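Local coordinates for acetylxylan esterase A (Aspergillus awamori, PDB 5X6S), which cleaves acetyl side groups from the xylan backbone as a secreted serine esterase of carbohydrate esterase family 1, helping to break down plant biomass, at residues Tyr20-Asn25 with Gly46-Ser51; Ser69-Gly74 with Gln156-Asn161; Val145-Phe150 with Cys214-Gly219; Lys230-Thr235 with Tyr240-Trp245. One frame throughout, in Å; residues are numbered along the deposited sequence.

Contact 1. Residues Tyr20-Asn25 with Gly46-Ser51; sequences YIYVPN and GYYGDS
Just before Tyr48, the residue that meets Tyr22 across this contact, the carbonyl Tyr47 O is gripped by two donors. Ser51 OG gives the tighter bond, 2.6 Å to Tyr47 O, and Asp50 N adds a second at 3.1 Å; the two arrive from opposite faces of the carbonyl plane and tie the chain at Asp50 and Ser51 to Tyr47 O of helix 44-49. Between the segments themselves the contact is one aromatic pair. Tyr48 CE1 comes to 3.5 Å from Tyr22 CD1, and Tyr48 OH lies 3.9 Å from the same Tyr22 CD1. The planes differ by only 27°, but the rings are slid so far apart (centroids 5.7 Å) that they hardly overlap. Both side chains run out with CG trans to the backbone N (chi1 -177° for Tyr22, 160° for Tyr48), which lets them bridge the two backbones. Tyr22 CA and Tyr48 CA are 8.1 Å apart. Tyr22 OH is hydrogen-bonded to Glu58 on helix 53-60. Strand 18-23 lies between strands 3-7 and 63-68; Tyr48, from helix 44-49, packs against Tyr22, also touches Leu4 of strand 3-7 and Ala54 of helix 53-60, and meets Tyr66 edge-to-face.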
loop_
_atom_site.group_PDB
_atom_site.type_symbol
_atom_site.label_atom_id
_atom_site.label_comp_id
_atom_site.label_asym_id
_atom_site.label_seq_id
_atom_site.Cartn_x
_atom_site.Cartn_y
_atom_site.Cartn_z
ATOM N N TYR A 20 21.801 0.844 3.706
ATOM C CA TYR A 20 22.551 -0.247 3.081
ATOM C C TYR A 20 21.583 -1.285 2.606
ATOM O O TYR A 20 20.624 -1.619 3.312
ATOM C CB TYR A 20 23.565 -0.882 4.025
ATOM C CG TYR A 20 24.594 0.108 4.565
ATOM C CD1 TYR A 20 24.280 0.965 5.592
ATOM C CD2 TYR A 20 25.848 0.200 4.011
ATOM C CE1 TYR A 20 25.212 1.853 6.128
ATOM C CE2 TYR A 20 26.800 1.088 4.520
ATOM C CZ TYR A 20 26.466 1.916 5.575
ATOM O OH TYR A 20 27.354 2.835 6.046
ATOM N N ILE A 21 21.814 -1.827 1.417
ATOM C CA ILE A 21 20.972 -2.909 0.899
ATOM C C ILE A 21 21.737 -4.148 0.501
ATOM O O ILE A 21 22.869 -4.072 -0.011
ATOM C CB ILE A 21 20.101 -2.471 -0.293
ATOM C CG1 ILE A 21 20.947 -2.037 -1.485
ATOM C CG2 ILE A 21 19.243 -1.307 0.110
ATOM C CD1 ILE A 21 20.059 -1.787 -2.728
ATOM N N TYR A 22 21.145 -5.307 0.766
ATOM C CA TYR A 22 21.655 -6.536 0.226
ATOM C C TYR A 22 20.768 -6.951 -0.928
ATOM O O TYR A 22 19.592 -7.272 -0.735
ATOM C CB TYR A 22 21.747 -7.665 1.245
ATOM C CG TYR A 22 22.358 -8.921 0.652
ATOM C CD1 TYR A 22 23.741 -9.087 0.572
ATOM C CD2 TYR A 22 21.571 -9.941 0.171
ATOM C CE1 TYR A 22 24.303 -10.254 -0.020
ATOM C CE2 TYR A 22 22.110 -11.093 -0.382
ATOM C CZ TYR A 22 23.495 -11.244 -0.473
ATOM O OH TYR A 22 24.022 -12.401 -1.019
ATOM N N VAL A 23 21.375 -7.011 -2.114
ATOM C CA VAL A 23 20.684 -7.497 -3.308
ATOM C C VAL A 23 21.217 -8.903 -3.629
ATOM O O VAL A 23 22.401 -9.044 -3.953
ATOM C CB VAL A 23 20.882 -6.560 -4.528
ATOM C CG1 VAL A 23 20.066 -7.052 -5.711
ATOM C CG2 VAL A 23 20.463 -5.126 -4.200
ATOM N N PRO A 24 20.379 -9.941 -3.476
ATOM C CA PRO A 24 20.930 -11.274 -3.658
ATOM C C PRO A 24 21.283 -11.601 -5.113
ATOM O O PRO A 24 20.767 -10.989 -6.038
ATOM C CB PRO A 24 19.803 -12.179 -3.192
ATOM C CG PRO A 24 18.539 -11.396 -3.436
ATOM C CD PRO A 24 18.951 -9.971 -3.142
ATOM N N ASN A 25 22.192 -12.536 -5.273
ATOM C CA ASN A 25 22.417 -13.168 -6.565
ATOM C C ASN A 25 21.170 -13.784 -7.154
ATOM O O ASN A 25 20.878 -13.524 -8.298
ATOM C CB ASN A 25 23.526 -14.202 -6.428
ATOM C CG ASN A 25 24.859 -13.532 -6.277
ATOM O OD1 ASN A 25 25.117 -12.471 -6.918
ATOM N ND2 ASN A 25 25.728 -14.096 -5.439
ATOM N N GLY A 46 26.247 -4.076 10.508
ATOM C CA GLY A 46 26.268 -4.994 11.647
ATOM C C GLY A 46 25.093 -5.930 11.750
ATOM O O GLY A 46 25.261 -7.096 12.087
ATOM N N TYR A 47 23.884 -5.437 11.466
ATOM C CA TYR A 47 22.719 -6.264 11.562
ATOM C C TYR A 47 22.682 -7.219 10.365
ATOM O O TYR A 47 22.273 -8.349 10.495
ATOM C CB TYR A 47 21.457 -5.418 11.613
ATOM C CG TYR A 47 20.255 -6.098 12.259
ATOM C CD1 TYR A 47 20.321 -6.576 13.564
ATOM C CD2 TYR A 47 19.042 -6.226 11.582
ATOM C CE1 TYR A 47 19.229 -7.194 14.178
ATOM C CE2 TYR A 47 17.909 -6.837 12.191
ATOM C CZ TYR A 47 18.014 -7.304 13.497
ATOM O OH TYR A 47 16.939 -7.886 14.126
ATOM N N TYR A 48 23.148 -6.737 9.217
ATOM C CA TYR A 48 23.399 -7.611 8.047
ATOM C C TYR A 48 24.281 -8.811 8.429
ATOM O O TYR A 48 23.952 -9.981 8.095
ATOM C CB TYR A 48 24.030 -6.786 6.916
ATOM C CG TYR A 48 24.744 -7.619 5.882
ATOM C CD1 TYR A 48 24.029 -8.358 4.940
ATOM C CD2 TYR A 48 26.140 -7.710 5.866
ATOM C CE1 TYR A 48 24.674 -9.115 3.956
ATOM C CE2 TYR A 48 26.788 -8.481 4.913
ATOM C CZ TYR A 48 26.069 -9.166 3.955
ATOM O OH TYR A 48 26.705 -9.930 3.026
ATOM N N GLY A 49 25.377 -8.522 9.158
ATOM C CA GLY A 49 26.300 -9.584 9.634
ATOM C C GLY A 49 25.761 -10.497 10.733
ATOM O O GLY A 49 26.273 -11.577 10.926
ATOM N N ASP A 50 24.712 -10.056 11.422
ATOM C CA ASP A 50 24.149 -10.690 12.620
ATOM C C ASP A 50 22.659 -11.014 12.468
ATOM O O ASP A 50 21.887 -10.836 13.422
ATOM C CB ASP A 50 24.260 -9.697 13.809
ATOM C CG ASP A 50 24.055 -10.374 15.181
ATOM O OD1 ASP A 50 24.176 -11.617 15.280
ATOM O OD2 ASP A 50 23.760 -9.629 16.156
ATOM N N SER A 51 22.205 -11.410 11.273
ATOM C CA SER A 51 20.818 -11.787 11.103
ATOM C C SER A 51 20.814 -12.734 9.937
ATOM O O SER A 51 21.759 -12.729 9.164
ATOM C CB SER A 51 19.944 -10.568 10.811
ATOM O OG SER A 51 20.354 -9.860 9.645
#

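Contact 2. Residues Ser69-Gly74 with Gln156-Asn161; sequences SPYSGG and QVDGWN. With NAG (2-acetamido-2-deoxy-beta-D-glucopyranose), chain C.
Tyr71 meets Asp158 with one face of its ring and Val157 with its phenol end. Asp158 CB sits over the ring in a CH-pi contact, 4.2 Å from the Tyr71 centroid and displaced toward the rim. With CG anti to the backbone N (chi1 -174°), the carboxylate is carried back along the ring, its plane 26° from it. This places Asp158 OD2 3.3 Å from Tyr71 CB. At the far end Val157 CG1 presses on the phenol, 3.2 Å from Tyr71 OH, the valine crossing the tyrosine at about a right angle. A water joins the segments, donating to Ser72 O at 2.7 Å and to Asp158 OD2 at 2.8 Å.

Behind the ring, Pro70 CG covers the opposite face over its centre. Ser69 OG accepts from Tyr71 N at 3.2 Å and 171°, an ST turn, and Tyr71 O closes a type II turn to Gly74 N. Just past Gly74 on the same loop, Asp77 OD1 accepts from Asp158 N, and Ser79 OG bonds both Gln156 O and Gly159 N. Further along, Asn161 caps the following helix through OD1 and carries the glycan, its ND2 covalently joined to C1 of the sugar. The two segments thus meet through CH-pi, apolar packing and a water, while direct hydrogen bonds come from Asp77 and Ser79; Asp158, with OD2 bound to water at the surface, is probably ionised.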
loop_
_atom_site.group_PDB
_atom_site.type_symbol
_atom_site.label_atom_id
_atom_site.label_comp_id
_atom_site.label_asym_id
_atom_site.label_seq_id
_atom_site.Cartn_x
_atom_site.Cartn_y
_atom_site.Cartn_z
ATOM N N SER A 69 21.609 3.827 12.092
ATOM C CA SER A 69 21.371 4.980 12.952
ATOM C C SER A 69 22.482 6.013 12.807
ATOM O O SER A 69 23.667 5.647 12.737
ATOM C CB SER A 69 21.256 4.589 14.408
ATOM O OG SER A 69 21.103 5.756 15.195
ATOM N N PRO A 70 22.092 7.297 12.726
ATOM C CA PRO A 70 23.082 8.351 12.640
ATOM C C PRO A 70 23.634 8.761 14.006
ATOM O O PRO A 70 24.543 9.622 14.048
ATOM C CB PRO A 70 22.290 9.528 12.064
ATOM C CG PRO A 70 20.900 9.320 12.635
ATOM C CD PRO A 70 20.705 7.821 12.660
ATOM N N TYR A 71 23.088 8.226 15.094
ATOM C CA TYR A 71 23.406 8.783 16.416
ATOM C C TYR A 71 24.532 8.091 17.164
ATOM O O TYR A 71 24.793 6.877 17.067
ATOM C CB TYR A 71 22.173 8.877 17.315
ATOM C CG TYR A 71 21.023 9.613 16.657
ATOM C CD1 TYR A 71 21.115 10.974 16.377
ATOM C CD2 TYR A 71 19.832 8.932 16.284
ATOM C CE1 TYR A 71 20.066 11.648 15.745
ATOM C CE2 TYR A 71 18.790 9.597 15.649
ATOM C CZ TYR A 71 18.909 10.952 15.375
ATOM O OH TYR A 71 17.908 11.638 14.740
ATOM N N SER A 72 25.209 8.898 17.965
ATOM C CA SER A 72 26.185 8.364 18.899
ATOM C C SER A 72 25.468 7.350 19.820
ATOM O O SER A 72 24.433 7.645 20.389
ATOM C CB SER A 72 26.779 9.529 19.719
ATOM O OG SER A 72 27.807 8.999 20.504
ATOM N N GLY A 73 26.015 6.148 19.940
ATOM C CA GLY A 73 25.390 5.167 20.801
ATOM C C GLY A 73 24.570 4.176 19.977
ATOM O O GLY A 73 24.216 3.081 20.460
ATOM N N GLY A 74 24.271 4.568 18.735
ATOM C CA GLY A 74 23.658 3.685 17.749
ATOM C C GLY A 74 22.196 3.306 17.969
ATOM O O GLY A 74 21.674 2.451 17.245
ATOM N N GLN A 156 12.737 15.249 22.799
ATOM C CA GLN A 156 14.131 14.884 22.617
ATOM C C GLN A 156 14.244 13.876 21.459
ATOM O O GLN A 156 13.347 13.033 21.268
ATOM C CB GLN A 156 14.768 14.271 23.884
ATOM C CG GLN A 156 14.947 15.245 25.082
ATOM C CD GLN A 156 15.676 16.560 24.716
ATOM O OE1 GLN A 156 15.052 17.635 24.624
ATOM N NE2 GLN A 156 16.989 16.478 24.509
ATOM N N VAL A 157 15.317 14.006 20.695
ATOM C CA VAL A 157 15.622 13.085 19.615
ATOM C C VAL A 157 16.460 11.933 20.187
ATOM O O VAL A 157 17.485 12.148 20.843
ATOM C CB VAL A 157 16.404 13.829 18.515
ATOM C CG1 VAL A 157 17.050 12.858 17.543
ATOM C CG2 VAL A 157 15.521 14.874 17.831
ATOM N N ASP A 158 16.029 10.701 19.966
ATOM C CA ASP A 158 16.817 9.547 20.411
ATOM C C ASP A 158 16.968 9.547 21.950
ATOM O O ASP A 158 18.026 9.195 22.465
ATOM C CB ASP A 158 18.189 9.538 19.726
ATOM C CG ASP A 158 19.014 8.286 20.029
ATOM O OD1 ASP A 158 18.443 7.209 20.312
ATOM O OD2 ASP A 158 20.262 8.401 19.941
ATOM N N GLY A 159 15.887 9.906 22.645
ATOM C CA GLY A 159 15.885 9.929 24.116
ATOM C C GLY A 159 15.434 8.583 24.640
ATOM O O GLY A 159 14.411 8.047 24.197
ATOM N N TRP A 160 16.207 8.020 25.573
ATOM C CA TRP A 160 15.812 6.768 26.248
ATOM C C TRP A 160 14.751 7.096 27.297
ATOM O O TRP A 160 14.958 7.984 28.100
ATOM C CB TRP A 160 17.044 6.103 26.922
ATOM C CG TRP A 160 16.761 4.695 27.474
ATOM C CD1 TRP A 160 16.338 4.365 28.758
ATOM C CD2 TRP A 160 16.909 3.445 26.790
ATOM N NE1 TRP A 160 16.183 3.008 28.878
ATOM C CE2 TRP A 160 16.541 2.414 27.700
ATOM C CE3 TRP A 160 17.294 3.091 25.496
ATOM C CZ2 TRP A 160 16.576 1.068 27.353
ATOM C CZ3 TRP A 160 17.307 1.766 25.145
ATOM C CH2 TRP A 160 16.947 0.760 26.069
ATOM N N ASN A 161 13.617 6.414 27.269
ATOM C CA ASN A 161 12.555 6.589 28.293
ATOM C C ASN A 161 12.610 5.418 29.290
ATOM O O ASN A 161 12.123 4.350 29.013
ATOM C CB ASN A 161 11.182 6.669 27.619
ATOM C CG ASN A 161 10.040 7.012 28.572
ATOM O OD1 ASN A 161 9.800 6.338 29.581
ATOM N ND2 ASN A 161 9.298 8.067 28.217
HETATM C C1 NAG C . 8.018 8.285 28.833
HETATM C C2 NAG C . 7.644 9.772 28.896
HETATM C C3 NAG C . 6.200 9.984 29.356
HETATM C C4 NAG C . 5.219 9.161 28.526
HETATM C C5 NAG C . 5.705 7.702 28.428
HETATM C C6 NAG C . 4.867 6.917 27.442
HETATM C C7 NAG C . 9.403 11.359 29.533
HETATM C C8 NAG C . 10.291 11.854 30.629
HETATM N N2 NAG C . 8.546 10.409 29.831
HETATM O O3 NAG C . 5.922 11.370 29.286
HETATM O O4 NAG C . 3.901 9.105 29.044
HETATM O O5 NAG C . 7.073 7.552 28.066
HETATM O O6 NAG C . 5.347 5.580 27.445
HETATM O O7 NAG C . 9.524 11.839 28.398
HETATM O O HOH W 1 22.045 6.327 20.603
#

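Contact 3. Residues Val145-Phe150 with Cys214-Gly219; sequences VSAGCF and CKQWAG. With NAG (2-acetamido-2-deoxy-beta-D-glucopyranose), chain C.
Ser146 to Cys149 form a type II turn, closed by Cys149 N to Ser146 O at 3.0 Å, which holds both polar backbone atoms of Ala147 out toward Gln216. Gly148 takes the third position, where this turn type commonly has glycine. In the alpha/beta-hydrolase fold of this esterase, the turn belongs to the loop after strand 138-142, and Gln216 reaches it from helix 208-221. The glutamine amide pairs with the peptide groups on either side of the Ala147 CA: Gln216 OE1 accepts from Ala147 N at 2.7 Å, and Gln216 NE2 donates to Ala147 O at 2.8 Å. The second bond is nearly straight (172°) and lies in the amide plane; the first is bent to 141°, yet the donor still sits on a lone pair of OE1. Both CG and the rest of the chain are stretched out (chi1 177°), carrying the amide clear of the helix. Its rotation is settled further by Trp176 O, which takes another bond from Gln216 NE2, so this buried amide is well satisfied.

Around it, Ser146 CB comes to 3.3 Å from Gln216 OE1, and that oxygen also lies above one face of the Trp217 ring, toward its rim. Cys149 is held by its disulfide to Cys164, and its carbonyl receives the glycan: the sugar O6 donates to Cys149 O at 2.8 Å.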
loop_
_atom_site.group_PDB
_atom_site.type_symbol
_atom_site.label_atom_id
_atom_site.label_comp_id
_atom_site.label_asym_id
_atom_site.label_seq_id
_atom_site.Cartn_x
_atom_site.Cartn_y
_atom_site.Cartn_z
ATOM N N VAL A 145 9.391 -2.040 22.388
ATOM C CA VAL A 145 8.341 -1.384 23.196
ATOM C C VAL A 145 7.314 -0.854 22.217
ATOM O O VAL A 145 7.610 -0.722 21.030
ATOM C CB VAL A 145 8.857 -0.261 24.117
ATOM C CG1 VAL A 145 9.989 -0.750 25.002
ATOM C CG2 VAL A 145 9.276 0.974 23.335
ATOM N N SER A 146 6.096 -0.603 22.716
ATOM C CA SER A 146 4.948 -0.203 21.887
ATOM C C SER A 146 5.264 1.138 21.187
ATOM O O SER A 146 6.127 1.875 21.636
ATOM C CB SER A 146 3.682 -0.087 22.740
ATOM O OG SER A 146 3.900 0.871 23.780
ATOM N N ALA A 147 4.575 1.409 20.083
ATOM C CA ALA A 147 4.779 2.653 19.378
ATOM C C ALA A 147 4.344 3.795 20.293
ATOM O O ALA A 147 3.197 3.838 20.778
ATOM C CB ALA A 147 3.988 2.680 18.060
ATOM N N GLY A 148 5.268 4.693 20.558
ATOM C CA GLY A 148 5.027 5.861 21.381
ATOM C C GLY A 148 5.319 5.624 22.846
ATOM O O GLY A 148 5.189 6.530 23.620
ATOM N N CYS A 149 5.759 4.422 23.222
ATOM C CA CYS A 149 6.236 4.172 24.591
ATOM C C CYS A 149 7.511 4.955 24.911
ATOM O O CYS A 149 7.767 5.315 26.073
ATOM C CB CYS A 149 6.407 2.659 24.810
ATOM S SG CYS A 149 6.519 2.106 26.556
ATOM N N PHE A 150 8.330 5.247 23.885
ATOM C CA PHE A 150 9.539 6.036 24.095
ATOM C C PHE A 150 9.340 7.507 23.810
ATOM O O PHE A 150 10.312 8.275 23.803
ATOM C CB PHE A 150 10.757 5.500 23.304
ATOM C CG PHE A 150 11.715 4.667 24.122
ATOM C CD1 PHE A 150 11.245 3.759 25.091
ATOM C CD2 PHE A 150 13.092 4.757 23.907
ATOM C CE1 PHE A 150 12.131 2.969 25.813
ATOM C CE2 PHE A 150 13.987 3.952 24.613
ATOM C CZ PHE A 150 13.495 3.057 25.586
ATOM N N CYS A 214 0.923 -5.710 22.642
ATOM C CA CYS A 214 -0.179 -6.512 22.175
ATOM C C CYS A 214 -1.509 -5.779 22.392
ATOM O O CYS A 214 -2.386 -5.838 21.534
ATOM C CB CYS A 214 -0.168 -7.867 22.896
ATOM S SG CYS A 214 1.176 -8.981 22.320
ATOM N N LYS A 215 -1.628 -5.090 23.519
ATOM C CA LYS A 215 -2.758 -4.169 23.776
ATOM C C LYS A 215 -2.874 -3.154 22.654
ATOM O O LYS A 215 -3.957 -3.009 22.043
ATOM C CB LYS A 215 -2.547 -3.425 25.085
ATOM C CG LYS A 215 -2.823 -4.226 26.372
ATOM C CD LYS A 215 -2.333 -3.428 27.546
ATOM C CE LYS A 215 -2.729 -3.993 28.881
ATOM N NZ LYS A 215 -2.182 -3.084 29.944
ATOM N N GLN A 216 -1.772 -2.460 22.376
ATOM C CA GLN A 216 -1.750 -1.421 21.318
ATOM C C GLN A 216 -2.326 -1.926 20.010
ATOM O O GLN A 216 -3.306 -1.352 19.483
ATOM C CB GLN A 216 -0.351 -0.911 21.106
ATOM C CG GLN A 216 -0.252 0.114 19.984
ATOM C CD GLN A 216 1.063 0.882 20.058
ATOM O OE1 GLN A 216 2.124 0.315 19.853
ATOM N NE2 GLN A 216 0.992 2.155 20.405
ATOM N N TRP A 217 -1.790 -3.041 19.497
ATOM C CA TRP A 217 -2.254 -3.539 18.216
ATOM C C TRP A 217 -3.639 -4.132 18.230
ATOM O O TRP A 217 -4.371 -3.984 17.254
ATOM C CB TRP A 217 -1.223 -4.462 17.535
ATOM C CG TRP A 217 0.086 -3.740 17.304
ATOM C CD1 TRP A 217 1.290 -4.040 17.853
ATOM C CD2 TRP A 217 0.283 -2.543 16.541
ATOM N NE1 TRP A 217 2.247 -3.124 17.449
ATOM C CE2 TRP A 217 1.654 -2.206 16.633
ATOM C CE3 TRP A 217 -0.562 -1.727 15.776
ATOM C CZ2 TRP A 217 2.202 -1.088 15.990
ATOM C CZ3 TRP A 217 -0.013 -0.604 15.131
ATOM C CH2 TRP A 217 1.332 -0.299 15.237
ATOM N N ALA A 218 -4.006 -4.775 19.335
ATOM C CA ALA A 218 -5.389 -5.205 19.565
ATOM C C ALA A 218 -6.327 -3.986 19.418
ATOM O O ALA A 218 -7.278 -4.049 18.687
ATOM C CB ALA A 218 -5.535 -5.838 20.947
ATOM N N GLY A 219 -6.022 -2.896 20.097
ATOM C CA GLY A 219 -6.874 -1.682 20.031
ATOM C C GLY A 219 -6.925 -1.183 18.593
ATOM O O GLY A 219 -8.017 -0.889 18.051
HETATM C C1 NAG C . 8.018 8.285 28.833
HETATM C C2 NAG C . 7.644 9.772 28.896
HETATM C C3 NAG C . 6.200 9.984 29.356
HETATM C C4 NAG C . 5.219 9.161 28.526
HETATM C C5 NAG C . 5.705 7.702 28.428
HETATM C C6 NAG C . 4.867 6.917 27.442
HETATM C C7 NAG C . 9.403 11.359 29.533
HETATM C C8 NAG C . 10.291 11.854 30.629
HETATM N N2 NAG C . 8.546 10.409 29.831
HETATM O O3 NAG C . 5.922 11.370 29.286
HETATM O O4 NAG C . 3.901 9.105 29.044
HETATM O O5 NAG C . 7.073 7.552 28.066
HETATM O O6 NAG C . 5.347 5.580 27.445
HETATM O O7 NAG C . 9.524 11.839 28.398
#

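Contact 4. Residues Lys230-Thr235 with Tyr240-Trp245; sequences KTEANT and YETTIW
Four backbone bonds pair Lys230 with Ile244 and Glu232 with Thr242 in antiparallel register. Both pairs are of the hydrogen-bonded type, Glu232 N to Thr242 O being the shortest of the four at 2.8 Å and Lys230 N to Ile244 O the longest at 3.2 Å. Thr231 and Thr243, between them, form a non-hydrogen-bonded pair. CA-H...O contacts fill in, among them Thr243 CA to Lys230 O at 3.3 Å.

The two strands, 167° apart in direction, make a beta hairpin at the edge of the mixed sheet: 230-232 is outermost within the chain, and 240-246 is bonded on its other side to strand 249-254. Toward the connecting loop the pairing becomes irregular. Thr235 N bonds Tyr240 O from above its carbonyl plane. Thr242 OG1, set anti to the carbonyl carbon (chi1 -60°), is brought to Thr235 O and donates at 2.7 Å, well off that carbonyl plane (66°). Thr235 OG1 donates to Ala233 O at 2.7 Å, again from above the plane.

Side chains pack in rows on each face. On one, Glu232 lies beside Thr242, pointing the same way, with Glu232 OE1 3.4 Å from Thr242 CB; Glu232 OE2 touches Ile244 CD1 and makes a long salt bridge to Lys230 NZ (3.6 Å). On the other, Thr231 CG2 and Thr243 OG1 stand 3.8 Å apart, and Thr243 CG2 rests over a face of the Trp245 ring near its rim.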
loop_
_atom_site.group_PDB
_atom_site.type_symbol
_atom_site.label_atom_id
_atom_site.label_comp_id
_atom_site.label_asym_id
_atom_site.label_seq_id
_atom_site.Cartn_x
_atom_site.Cartn_y
_atom_site.Cartn_z
ATOM N N LYS A 230 -6.739 -17.805 19.598
ATOM C CA LYS A 230 -6.028 -19.091 19.778
ATOM C C LYS A 230 -4.794 -18.941 20.649
ATOM O O LYS A 230 -4.127 -17.883 20.611
ATOM C CB LYS A 230 -5.639 -19.642 18.421
ATOM C CG LYS A 230 -5.226 -21.103 18.394
ATOM C CD LYS A 230 -4.946 -21.520 16.950
ATOM C CE LYS A 230 -4.257 -22.866 16.853
ATOM N NZ LYS A 230 -4.461 -23.513 15.506
ATOM N N THR A 231 -4.473 -19.989 21.437
ATOM C CA THR A 231 -3.192 -20.065 22.154
ATOM C C THR A 231 -2.526 -21.384 21.778
ATOM O O THR A 231 -3.214 -22.403 21.614
ATOM C CB THR A 231 -3.281 -19.901 23.703
ATOM O OG1 THR A 231 -4.156 -20.902 24.300
ATOM C CG2 THR A 231 -3.762 -18.539 24.082
ATOM N N GLU A 232 -1.209 -21.344 21.547
ATOM C CA GLU A 232 -0.469 -22.511 21.074
ATOM C C GLU A 232 0.748 -22.704 21.957
ATOM O O GLU A 232 1.654 -21.856 22.023
ATOM C CB GLU A 232 -0.030 -22.374 19.586
ATOM C CG GLU A 232 -1.155 -22.059 18.590
ATOM C CD GLU A 232 -0.656 -21.580 17.193
ATOM O OE1 GLU A 232 0.306 -20.795 17.124
ATOM O OE2 GLU A 232 -1.255 -21.937 16.158
ATOM N N ALA A 233 0.760 -23.835 22.654
ATOM C CA ALA A 233 1.858 -24.192 23.532
ATOM C C ALA A 233 3.115 -24.511 22.693
ATOM O O ALA A 233 3.010 -25.072 21.588
ATOM C CB ALA A 233 1.478 -25.421 24.348
ATOM N N ASN A 234 4.267 -24.210 23.250
ATOM C CA ASN A 234 5.554 -24.662 22.664
ATOM C C ASN A 234 5.643 -24.361 21.157
ATOM O O ASN A 234 6.001 -25.217 20.341
ATOM C CB ASN A 234 5.775 -26.179 22.955
ATOM C CG ASN A 234 5.856 -26.460 24.438
ATOM O OD1 ASN A 234 6.624 -25.796 25.176
ATOM N ND2 ASN A 234 5.019 -27.398 24.912
ATOM N N THR A 235 5.242 -23.143 20.810
ATOM C CA THR A 235 5.140 -22.708 19.425
ATOM C C THR A 235 5.745 -21.289 19.350
ATOM O O THR A 235 5.310 -20.416 20.070
ATOM C CB THR A 235 3.659 -22.696 18.992
ATOM O OG1 THR A 235 3.089 -24.015 19.080
ATOM C CG2 THR A 235 3.491 -22.170 17.538
ATOM N N TYR A 240 8.175 -21.376 24.232
ATOM C CA TYR A 240 7.591 -20.230 23.572
ATOM C C TYR A 240 6.075 -20.486 23.477
ATOM O O TYR A 240 5.650 -21.586 23.164
ATOM C CB TYR A 240 8.154 -20.110 22.170
ATOM C CG TYR A 240 9.527 -19.515 22.050
ATOM C CD1 TYR A 240 10.603 -20.025 22.750
ATOM C CD2 TYR A 240 9.768 -18.458 21.165
ATOM C CE1 TYR A 240 11.869 -19.485 22.612
ATOM C CE2 TYR A 240 11.039 -17.899 21.030
ATOM C CZ TYR A 240 12.090 -18.424 21.717
ATOM O OH TYR A 240 13.358 -17.869 21.563
ATOM N N GLU A 241 5.262 -19.459 23.675
ATOM C CA GLU A 241 3.819 -19.638 23.487
ATOM C C GLU A 241 3.258 -18.584 22.556
ATOM O O GLU A 241 3.480 -17.408 22.779
ATOM C CB GLU A 241 3.099 -19.520 24.846
ATOM C CG GLU A 241 1.573 -19.731 24.793
ATOM C CD GLU A 241 0.913 -19.284 26.106
ATOM O OE1 GLU A 241 1.015 -18.051 26.450
ATOM O OE2 GLU A 241 0.346 -20.141 26.832
ATOM N N THR A 242 2.520 -19.024 21.541
ATOM C CA THR A 242 1.934 -18.125 20.543
ATOM C C THR A 242 0.455 -17.858 20.851
ATOM O O THR A 242 -0.322 -18.779 20.983
ATOM C CB THR A 242 2.094 -18.695 19.116
ATOM O OG1 THR A 242 3.495 -18.857 18.818
ATOM C CG2 THR A 242 1.528 -17.764 18.087
ATOM N N THR A 243 0.093 -16.581 20.962
ATOM C CA THR A 243 -1.295 -16.153 21.059
ATOM C C THR A 243 -1.665 -15.405 19.764
ATOM O O THR A 243 -1.036 -14.400 19.442
ATOM C CB THR A 243 -1.472 -15.223 22.261
ATOM O OG1 THR A 243 -1.090 -15.899 23.474
ATOM C CG2 THR A 243 -2.933 -14.758 22.364
ATOM N N ILE A 244 -2.632 -15.932 19.020
ATOM C CA ILE A 244 -3.206 -15.270 17.859
ATOM C C ILE A 244 -4.480 -14.474 18.215
ATOM O O ILE A 244 -5.505 -15.062 18.566
ATOM C CB ILE A 244 -3.530 -16.295 16.774
ATOM C CG1 ILE A 244 -2.261 -17.112 16.432
ATOM C CG2 ILE A 244 -4.159 -15.619 15.547
ATOM C CD1 ILE A 244 -2.517 -18.193 15.411
ATOM N N TRP A 245 -4.407 -13.145 18.168
ATOM C CA TRP A 245 -5.594 -12.319 18.413
ATOM C C TRP A 245 -6.424 -12.236 17.159
ATOM O O TRP A 245 -7.646 -12.133 17.221
ATOM C CB TRP A 245 -5.226 -10.954 18.948
ATOM C CG TRP A 245 -4.960 -10.837 20.402
ATOM C CD1 TRP A 245 -5.854 -10.442 21.388
ATOM C CD2 TRP A 245 -3.705 -11.029 21.062
ATOM N NE1 TRP A 245 -5.210 -10.370 22.591
ATOM C CE2 TRP A 245 -3.900 -10.744 22.430
ATOM C CE3 TRP A 245 -2.424 -11.413 20.622
ATOM C CZ2 TRP A 245 -2.874 -10.834 23.371
ATOM C CZ3 TRP A 245 -1.422 -11.519 21.549
ATOM C CH2 TRP A 245 -1.644 -11.234 22.914
#

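Contact 3 is the buried one of the four, contact 1 is partly buried, and contacts 2 and 4 lie at the surface. Contacts 1 and 4 reach the same sheet toward its two ends, about 30 Å apart between centres, but one is an aromatic pair between strand and helix and the other a ladder of backbone bonds. Contact 3 instead spends a side-chain amide on backbone polar groups, whereas contact 2 joins its two segments by ring packing and a water. Contacts 2 and 3 touch, Phe150 meeting Trp160 and Asn161, and share the same sugar. Contact 3 also meets contact 4, where Cys214 SG packs against Trp245 CH2 at 3.7 Å.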